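Local coordinates for unsaturated chondroitin disaccharide hydrolase (Streptococcus agalactiae, PDB 3VXD), which hydrolyses unsaturated hyaluronan, chondroitin and heparin disaccharides, preferring sulfated ones, and releases the unsaturated uronic acid from them, at residues A[112-117]-A[173-178]. The protein carries 1 engineered substitution. Residues are numbered along the deposited sequence; the frame is centred on the assembly and turned at random.
Engineered in segment 112-117: Asn-115 (natural residue Asp).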
loop_
_atom_site.group_PDB
_atom_site.type_symbol
_atom_site.label_atom_id
_atom_site.label_comp_id
_atom_site.label_asym_id
_atom_site.label_seq_id
_atom_site.Cartn_x
_atom_site.Cartn_y
_atom_site.Cartn_z
ATOM N N ASP A 112 -1.719 -3.348 19.941
ATOM C CA ASP A 112 -0.266 -3.461 20.052
ATOM C C ASP A 112 0.336 -3.706 18.675
ATOM O O ASP A 112 1.075 -4.675 18.463
ATOM C CB ASP A 112 0.131 -4.595 21.002
ATOM C CG ASP A 112 -0.222 -4.300 22.444
ATOM O OD1 ASP A 112 -0.571 -5.261 23.157
ATOM O OD2 ASP A 112 -0.155 -3.119 22.860
ATOM N N HIS A 113 -0.023 -2.835 17.738
ATOM C CA HIS A 113 0.557 -2.809 16.404
ATOM C C HIS A 113 0.940 -1.369 16.127
ATOM O O HIS A 113 0.153 -0.451 16.378
ATOM C CB HIS A 113 -0.442 -3.330 15.374
ATOM C CG HIS A 113 -0.869 -4.742 15.620
ATOM N ND1 HIS A 113 -0.031 -5.819 15.419
ATOM C CD2 HIS A 113 -2.038 -5.254 16.073
ATOM C CE1 HIS A 113 -0.668 -6.933 15.731
ATOM N NE2 HIS A 113 -1.887 -6.617 16.129
ATOM N N HIS A 114 2.159 -1.168 15.636
ATOM C CA HIS A 114 2.701 0.177 15.483
ATOM C C HIS A 114 1.990 0.976 14.392
ATOM O O HIS A 114 1.855 2.196 14.505
ATOM C CB HIS A 114 4.211 0.130 15.224
ATOM C CG HIS A 114 4.580 -0.364 13.859
ATOM N ND1 HIS A 114 4.761 -1.701 13.575
ATOM C CD2 HIS A 114 4.811 0.301 12.702
ATOM C CE1 HIS A 114 5.083 -1.839 12.301
ATOM N NE2 HIS A 114 5.125 -0.638 11.749
ATOM N N ASN A 115 1.526 0.289 13.348
ATOM C CA ASN A 115 0.917 0.988 12.226
ATOM C C ASN A 115 -0.602 1.131 12.341
ATOM O O ASN A 115 -1.386 0.367 11.754
ATOM C CB ASN A 115 1.356 0.394 10.880
ATOM C CG ASN A 115 1.339 1.424 9.765
ATOM O OD1 ASN A 115 0.397 2.207 9.647
ATOM N ND2 ASN A 115 2.388 1.434 8.945
ATOM N N LEU A 116 -0.996 2.137 13.114
ATOM C CA LEU A 116 -2.391 2.558 13.231
ATOM C C LEU A 116 -2.900 3.150 11.914
ATOM O O LEU A 116 -4.097 3.107 11.623
ATOM C CB LEU A 116 -2.527 3.582 14.360
ATOM C CG LEU A 116 -2.213 3.036 15.760
ATOM C CD1 LEU A 116 -2.183 4.150 16.798
ATOM C CD2 LEU A 116 -3.205 1.953 16.154
ATOM N N GLY A 117 -1.980 3.701 11.124
ATOM C CA GLY A 117 -2.291 4.168 9.768
ATOM C C GLY A 117 -2.873 3.066 8.896
ATOM O O GLY A 117 -3.927 3.251 8.284
ATOM N N ILE A 173 10.559 2.330 11.743
ATOM C CA ILE A 173 10.224 1.265 10.794
ATOM C C ILE A 173 9.826 1.918 9.463
ATOM O O ILE A 173 9.158 2.950 9.459
ATOM C CB ILE A 173 9.054 0.389 11.344
ATOM C CG1 ILE A 173 9.379 -0.124 12.758
ATOM C CG2 ILE A 173 8.731 -0.772 10.399
ATOM C CD1 ILE A 173 8.184 -0.638 13.544
ATOM N N ILE A 174 10.235 1.330 8.338
ATOM C CA ILE A 174 10.004 1.977 7.039
ATOM C C ILE A 174 8.525 2.218 6.709
ATOM O O ILE A 174 8.190 3.243 6.115
ATOM C CB ILE A 174 10.753 1.297 5.854
ATOM C CG1 ILE A 174 10.702 2.209 4.618
ATOM C CG2 ILE A 174 10.188 -0.097 5.556
ATOM C CD1 ILE A 174 11.963 2.228 3.789
ATOM N N ASP A 175 7.646 1.300 7.113
ATOM C CA ASP A 175 6.209 1.467 6.875
ATOM C C ASP A 175 5.609 2.620 7.696
ATOM O O ASP A 175 4.465 3.023 7.467
ATOM C CB ASP A 175 5.442 0.150 7.086
ATOM C CG ASP A 175 5.416 -0.299 8.545
ATOM O OD1 ASP A 175 5.687 -1.486 8.803
ATOM O OD2 ASP A 175 5.120 0.524 9.433
ATOM N N CYS A 176 6.391 3.151 8.639
ATOM C CA CYS A 176 6.013 4.367 9.369
ATOM C C CYS A 176 5.852 5.576 8.455
ATOM O O CYS A 176 5.204 6.546 8.833
ATOM C CB CYS A 176 7.012 4.698 10.480
ATOM S SG CYS A 176 6.758 3.774 12.009
ATOM N N LEU A 177 6.449 5.513 7.264
ATOM C CA LEU A 177 6.263 6.536 6.238
ATOM C C LEU A 177 4.806 6.604 5.764
ATOM O O LEU A 177 4.353 7.650 5.298
ATOM C CB LEU A 177 7.201 6.296 5.051
ATOM C CG LEU A 177 8.717 6.408 5.283
ATOM C CD1 LEU A 177 9.505 6.087 4.016
ATOM C CD2 LEU A 177 9.094 7.780 5.808
ATOM N N LEU A 178 4.082 5.488 5.879
ATOM C CA LEU A 178 2.643 5.462 5.587
ATOM C C LEU A 178 1.826 5.731 6.847
ATOM O O LEU A 178 0.775 6.367 6.783
ATOM C CB LEU A 178 2.215 4.136 4.937
ATOM C CG LEU A 178 2.689 3.938 3.495
ATOM C CD1 LEU A 178 3.988 3.126 3.453
ATOM C CD2 LEU A 178 1.603 3.296 2.636
#
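Asp-175, the proton donor of this (α6/α6)-barrel hydrolase, reaches across to His-114 and Asn-115, the latter engineered in place of the natural nucleophile, Asp. Asp-175 CB lies 3.8 Å from Asn-115 ND2, and with CG held between the backbone N and the carbonyl carbon (chi1 68°) the carboxylate swings to the imidazole edge. There Asp-175 OD2 accepts from His-114 NE2 at 2.6 Å through its syn lone pair, the ring and carboxylate planes only 13° apart; Asp-175 OD1 takes a weak second bond from the same nitrogen. The Asn-115 amide approaches differently: Asn-115 ND2 donates to Asp-175 OD2 at 2.9 Å from above the carboxylate plane, 58° out of it, and bonds weakly to Asp-175 O as well. Asn-115 OD1 caps the helix that follows, accepting from Phe-118 N. Over one face of the His-114 ring sits Ile-173 CD1, in a CH-pi contact 3.4 Å from the centroid and almost on the ring normal, so the methyl packs on the face while the ring edge meets the carboxylate. Trp-251, a substrate-binding residue, also touches Asp-175. Two N-H donors, from His-114 and the engineered Asn-115, thus converge on one carboxylate oxygen, which would restrict the rotation of the general acid beside the nucleophile position.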